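Local atomic coordinates of lytic polysaccharide monooxygenase (Neurospora crassa, PDB entry 4QI8), a protein that probably cleaves cellulose oxidatively as a secreted copper-dependent monooxygenase of family AA9, using an external reductant and an oxygen cosubstrate. Residues Y2-V7 / Y64-S69; I143-A148 / I192-N197. One frame throughout, in Å; residues are numbered along the deposited sequence.

In the fold
Both segments of contact 1 precede those of contact 2 in the sequence. Their centres lie about 21 Å apart and their nearest atoms about 5 Å apart, without touching. Contact 1 pairs strands 3-8 and 61-67 of the three-stranded antiparallel sheet. Contact 2 starts at the end of strand 134-144, in the larger mixed sheet, and packs the following turn on a loop beyond strand 178-179. Y2 of contact 1 reaches strand 134-144 through a hydrogen bond to H142. Each contact brings a side chain near the copper ion: that of Y2 lies about 5 Å from it, that of H146 about 6 Å, so the two contacts border one active site.

Contact 1 (Y2-V7 / Y64-S69); sequences YTFPKV and YGAAPS
T3 and A67 face each other as a hydrogen-bonded antiparallel pair, each backbone N bound to the other's O at 2.9 Å. Further along, G65 N gives a nearly straight bond to K6 O (169°). Between these points segment 2-7 spends one residue more than segment 64-69, so F4 and P5 together span the stretch around A66. The carbonyl of G65 fills the hollow this makes: its O lies 3.3 Å from P5 CD and 3.5 Å from F4 CD1, and also takes a CA-H...O contact from F4. A66 is the next bump, its CB resting 3.6 Å from F4 CE1. F4 CG stands beside its own backbone N (chi1 -71°), which carries the ring along to that methyl. Y64 fits in from the other end, its CE1 3.8 Å from F4 CB; F4 O lies at the ring edge, in plane, while K6 O approaches Y64 CD1 obliquely at 3.3 Å. On the opposite face the methyl of A67 is flanked by T3 OG1 and P5 CG. Past it the cis peptide before P68 turns the chain, and P68 CD comes up to Y2 CB at 3.8 Å. The hydroxyl of Y64 and the carbonyl of F4 both meet S159 OG, and the F4 and Y64 side chains touch strands 134-144 and 155-166, which places them between the two sheets. The Y2 hydroxyl is hydrogen-bonded to H142, and its ring meets that of Y157, a residue of the copper site. The arrangement belongs to the beta-sandwich of an AA9 monooxygenase: an antiparallel strand pair of the smaller sheet, with apolar and aromatic side chains turned to the larger one and its amino-terminal end beside the metal.

Contact 2 (I143-A148 / I192-N197); sequences IGLHVA and ILININ
L145 packs into the bend of segment 192-197, between I194 and I196. Its CB comes first, 4.0 Å from I196 CD1 and only slightly farther from I196 CG2. With CG placed beside the backbone N (chi1 -64°), the branch then heads between the two isoleucines: L145 CD1 lies 4.2 Å from I194 CG2 and L145 CD1 lies 4.3 Å from I196 CG2, and L145 CD2 touches I194 CG2 at 4.0 Å with I192 O a little beyond. Y204, from a later loop, also touches both L145 and I194. Next to this apolar patch A148 CB lies 3.3 Å from I192 O. A direct main-chain bond joins the segments: I194 N donates to A148 O at 3.0 Å, reaching it from above the carbonyl plane, 57° out of it. A bound water gives its protons to L145 O and I194 O and accepts one from I196 N, while L145 O also closes the type I turn by accepting from A148 N. An Asx turn, N197 N to N195 OD1, shapes the far end of the loop. The H146 ring, probably part of the oxygen-binding site, stacks on the copper ligand H72 and touches Q155. Backbone bonds, one water and aliphatic contacts thus fix the turn, while its histidine side chain is directed to the copper side.

Contact 1 (Y2-V7 / Y64-S69)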
loop_
_atom_site.group_PDB
_atom_site.type_symbol
_atom_site.label_atom_id
_atom_site.label_comp_id
_atom_site.label_asym_id
_atom_site.label_seq_id
_atom_site.Cartn_x
_atom_site.Cartn_y
_atom_site.Cartn_z
ATOM N N TYR A 2 1.963 8.384 11.017
ATOM C CA TYR A 2 2.994 7.350 10.973
ATOM C C TYR A 2 3.519 7.267 9.545
ATOM O O TYR A 2 2.815 7.592 8.580
ATOM C CB TYR A 2 2.487 5.964 11.460
ATOM C CG TYR A 2 1.008 5.769 11.263
ATOM C CD1 TYR A 2 0.104 6.148 12.252
ATOM C CD2 TYR A 2 0.499 5.258 10.071
ATOM C CE1 TYR A 2 -1.254 6.028 12.062
ATOM C CE2 TYR A 2 -0.872 5.118 9.880
ATOM C CZ TYR A 2 -1.740 5.509 10.884
ATOM O OH TYR A 2 -3.102 5.393 10.698
ATOM N N THR A 3 4.771 6.854 9.444
ATOM C CA THR A 3 5.377 6.505 8.179
ATOM C C THR A 3 5.402 4.982 8.029
ATOM O O THR A 3 5.147 4.241 8.971
ATOM C CB THR A 3 6.815 7.015 8.116
ATOM O OG1 THR A 3 7.552 6.354 9.138
ATOM C CG2 THR A 3 6.899 8.540 8.294
ATOM N N PHE A 4 5.733 4.543 6.820
ATOM C CA PHE A 4 6.015 3.141 6.520
ATOM C C PHE A 4 7.432 3.061 5.943
ATOM O O PHE A 4 7.625 3.017 4.730
ATOM C CB PHE A 4 4.956 2.560 5.578
ATOM C CG PHE A 4 3.628 2.380 6.237
ATOM C CD1 PHE A 4 3.386 1.265 7.015
ATOM C CD2 PHE A 4 2.616 3.316 6.092
ATOM C CE1 PHE A 4 2.180 1.095 7.657
ATOM C CE2 PHE A 4 1.402 3.141 6.747
ATOM C CZ PHE A 4 1.187 2.026 7.516
ATOM N N PRO A 5 8.448 3.098 6.821
ATOM C CA PRO A 5 9.805 3.379 6.336
ATOM C C PRO A 5 10.680 2.164 6.021
ATOM O O PRO A 5 11.786 2.339 5.520
ATOM C CB PRO A 5 10.407 4.155 7.503
ATOM C CG PRO A 5 9.780 3.487 8.710
ATOM C CD PRO A 5 8.362 3.182 8.293
ATOM N N LYS A 6 10.203 0.960 6.317
ATOM C CA LYS A 6 11.027 -0.242 6.260
ATOM C C LYS A 6 10.278 -1.408 5.686
ATOM O O LYS A 6 9.090 -1.564 5.929
ATOM C CB LYS A 6 11.414 -0.700 7.673
ATOM C CG LYS A 6 12.351 0.180 8.429
ATOM C CD LYS A 6 12.780 -0.569 9.682
ATOM C CE LYS A 6 13.472 0.292 10.739
ATOM N NZ LYS A 6 14.888 0.665 10.459
ATOM N N VAL A 7 11.009 -2.258 4.968
ATOM C CA VAL A 7 10.535 -3.587 4.642
ATOM C C VAL A 7 11.682 -4.559 4.874
ATOM O O VAL A 7 12.850 -4.197 4.729
ATOM C CB VAL A 7 9.995 -3.655 3.200
ATOM C CG1 VAL A 7 11.097 -3.397 2.195
ATOM C CG2 VAL A 7 9.333 -4.989 2.936
ATOM N N TYR A 64 6.343 -5.355 6.310
ATOM C CA TYR A 64 6.370 -3.912 6.079
ATOM C C TYR A 64 6.188 -3.231 7.430
ATOM O O TYR A 64 5.212 -3.493 8.132
ATOM C CB TYR A 64 5.263 -3.489 5.098
ATOM C CG TYR A 64 5.676 -2.431 4.100
ATOM C CD1 TYR A 64 6.132 -1.191 4.521
ATOM C CD2 TYR A 64 5.603 -2.661 2.731
ATOM C CE1 TYR A 64 6.516 -0.216 3.596
ATOM C CE2 TYR A 64 5.983 -1.694 1.815
ATOM C CZ TYR A 64 6.429 -0.471 2.246
ATOM O OH TYR A 64 6.777 0.478 1.312
ATOM N N GLY A 65 7.140 -2.380 7.787
ATOM C CA GLY A 65 7.128 -1.715 9.071
ATOM C C GLY A 65 6.497 -0.338 9.036
ATOM O O GLY A 65 6.592 0.371 8.028
ATOM N N ALA A 66 5.866 0.031 10.149
ATOM C CA ALA A 66 5.330 1.368 10.404
ATOM C C ALA A 66 6.153 2.050 11.493
ATOM O O ALA A 66 6.812 1.379 12.294
ATOM C CB ALA A 66 3.887 1.274 10.878
ATOM N N ALA A 67 6.119 3.372 11.526
ATOM C CA ALA A 67 6.715 4.093 12.640
ATOM C C ALA A 67 5.914 5.366 12.933
ATOM O O ALA A 67 5.815 6.221 12.034
ATOM C CB ALA A 67 8.159 4.436 12.325
ATOM N N PRO A 68 5.346 5.548 14.123
ATOM C CA PRO A 68 5.223 4.567 15.210
ATOM C C PRO A 68 4.083 3.623 14.806
ATOM O O PRO A 68 3.797 3.489 13.621
ATOM C CB PRO A 68 4.851 5.471 16.411
ATOM C CG PRO A 68 3.976 6.510 15.776
ATOM C CD PRO A 68 4.668 6.817 14.448
ATOM N N SER A 69 3.509 2.883 15.748
ATOM C CA SER A 69 2.474 1.922 15.410
ATOM C C SER A 69 1.244 2.617 14.832
ATOM O O SER A 69 0.947 3.731 15.202
ATOM C CB SER A 69 2.056 1.156 16.659
ATOM O OG SER A 69 3.202 0.491 17.221
#

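Contact 2 (I143-A148 / I192-N197)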
loop_
_atom_site.group_PDB
_atom_site.type_symbol
_atom_site.label_atom_id
_atom_site.label_comp_id
_atom_site.label_asym_id
_atom_site.label_seq_id
_atom_site.Cartn_x
_atom_site.Cartn_y
_atom_site.Cartn_z
ATOM N N ILE A 143 -5.368 3.658 5.419
ATOM C CA ILE A 143 -6.376 4.690 5.198
ATOM C C ILE A 143 -7.066 4.985 6.521
ATOM O O ILE A 143 -7.869 4.187 7.002
ATOM C CB ILE A 143 -7.418 4.279 4.130
ATOM C CG1 ILE A 143 -6.731 3.667 2.901
ATOM C CG2 ILE A 143 -8.222 5.494 3.742
ATOM C CD1 ILE A 143 -7.694 3.170 1.817
ATOM N N GLY A 144 -6.737 6.122 7.130
ATOM C CA GLY A 144 -7.347 6.525 8.384
ATOM C C GLY A 144 -8.694 7.162 8.130
ATOM O O GLY A 144 -8.784 8.179 7.436
ATOM N N LEU A 145 -9.735 6.567 8.709
ATOM C CA LEU A 145 -11.121 6.914 8.389
ATOM C C LEU A 145 -11.897 7.609 9.510
ATOM O O LEU A 145 -13.102 7.794 9.409
ATOM C CB LEU A 145 -11.885 5.652 7.972
ATOM C CG LEU A 145 -11.383 4.985 6.693
ATOM C CD1 LEU A 145 -12.129 3.690 6.484
ATOM C CD2 LEU A 145 -11.541 5.891 5.485
ATOM N N HIS A 146 -11.217 7.974 10.590
ATOM C CA HIS A 146 -11.903 8.507 11.761
ATOM C C HIS A 146 -12.740 9.761 11.497
ATOM O O HIS A 146 -13.725 9.968 12.209
ATOM C CB HIS A 146 -10.920 8.745 12.913
ATOM C CG HIS A 146 -9.674 9.454 12.510
ATOM N ND1 HIS A 146 -8.752 8.894 11.653
ATOM C CD2 HIS A 146 -9.200 10.673 12.843
ATOM C CE1 HIS A 146 -7.760 9.750 11.475
ATOM N NE2 HIS A 146 -8.010 10.837 12.184
ATOM N N VAL A 147 -12.349 10.601 10.530
ATOM C CA VAL A 147 -13.099 11.814 10.205
ATOM C C VAL A 147 -13.525 11.850 8.733
ATOM O O VAL A 147 -13.841 12.911 8.186
ATOM C CB VAL A 147 -12.314 13.099 10.595
ATOM C CG1 VAL A 147 -12.159 13.173 12.116
ATOM C CG2 VAL A 147 -10.940 13.166 9.922
ATOM N N ALA A 148 -13.625 10.675 8.120
ATOM C CA ALA A 148 -13.766 10.555 6.673
ATOM C C ALA A 148 -15.167 10.801 6.114
ATOM O O ALA A 148 -15.389 10.601 4.932
ATOM C CB ALA A 148 -13.265 9.199 6.238
ATOM N N ILE A 192 -14.023 5.540 1.191
ATOM C CA ILE A 192 -13.195 6.732 1.403
ATOM C C ILE A 192 -14.040 7.858 2.020
ATOM O O ILE A 192 -13.620 8.485 2.999
ATOM C CB ILE A 192 -12.520 7.165 0.081
ATOM C CG1 ILE A 192 -11.516 6.098 -0.347
ATOM C CG2 ILE A 192 -11.833 8.516 0.232
ATOM C CD1 ILE A 192 -10.886 6.322 -1.706
ATOM N N LEU A 193 -15.211 8.107 1.427
ATOM C CA LEU A 193 -16.209 9.024 1.971
ATOM C C LEU A 193 -17.167 8.177 2.788
ATOM O O LEU A 193 -18.057 7.529 2.240
ATOM C CB LEU A 193 -16.960 9.733 0.844
ATOM C CG LEU A 193 -17.917 10.834 1.295
ATOM C CD1 LEU A 193 -17.111 12.027 1.770
ATOM C CD2 LEU A 193 -18.890 11.239 0.191
ATOM N N ILE A 194 -16.982 8.179 4.102
ATOM C CA ILE A 194 -17.679 7.247 4.956
ATOM C C ILE A 194 -17.674 7.742 6.387
ATOM O O ILE A 194 -16.660 8.239 6.879
ATOM C CB ILE A 194 -17.019 5.822 4.864
ATOM C CG1 ILE A 194 -17.747 4.819 5.764
ATOM C CG2 ILE A 194 -15.534 5.871 5.183
ATOM C CD1 ILE A 194 -17.269 3.387 5.574
ATOM N N ASN A 195 -18.828 7.602 7.033
ATOM C CA ASN A 195 -18.936 7.796 8.469
ATOM C C ASN A 195 -18.847 6.439 9.154
ATOM O O ASN A 195 -19.799 5.650 9.103
ATOM C CB ASN A 195 -20.260 8.473 8.803
ATOM C CG ASN A 195 -20.540 8.495 10.280
ATOM O OD1 ASN A 195 -19.635 8.351 11.112
ATOM N ND2 ASN A 195 -21.813 8.668 10.626
ATOM N N ILE A 196 -17.704 6.166 9.790
ATOM C CA ILE A 196 -17.501 4.865 10.444
ATOM C C ILE A 196 -18.003 4.870 11.868
ATOM O O ILE A 196 -17.936 3.858 12.547
ATOM C CB ILE A 196 -16.020 4.376 10.402
ATOM C CG1 ILE A 196 -15.112 5.310 11.196
ATOM C CG2 ILE A 196 -15.554 4.228 8.968
ATOM C CD1 ILE A 196 -13.737 4.739 11.444
ATOM N N ASN A 197 -18.517 5.986 12.333
ATOM C CA ASN A 197 -18.783 6.131 13.734
ATOM C C ASN A 197 -20.241 5.716 13.983
ATOM O O ASN A 197 -20.521 4.526 14.158
ATOM C CB ASN A 197 -18.378 7.549 14.146
ATOM C CG ASN A 197 -16.883 7.803 13.892
ATOM O OD1 ASN A 197 -16.477 8.731 13.154
ATOM N ND2 ASN A 197 -16.063 6.978 14.484
HETATM O O HOH W 1 -15.769 8.281 9.451
#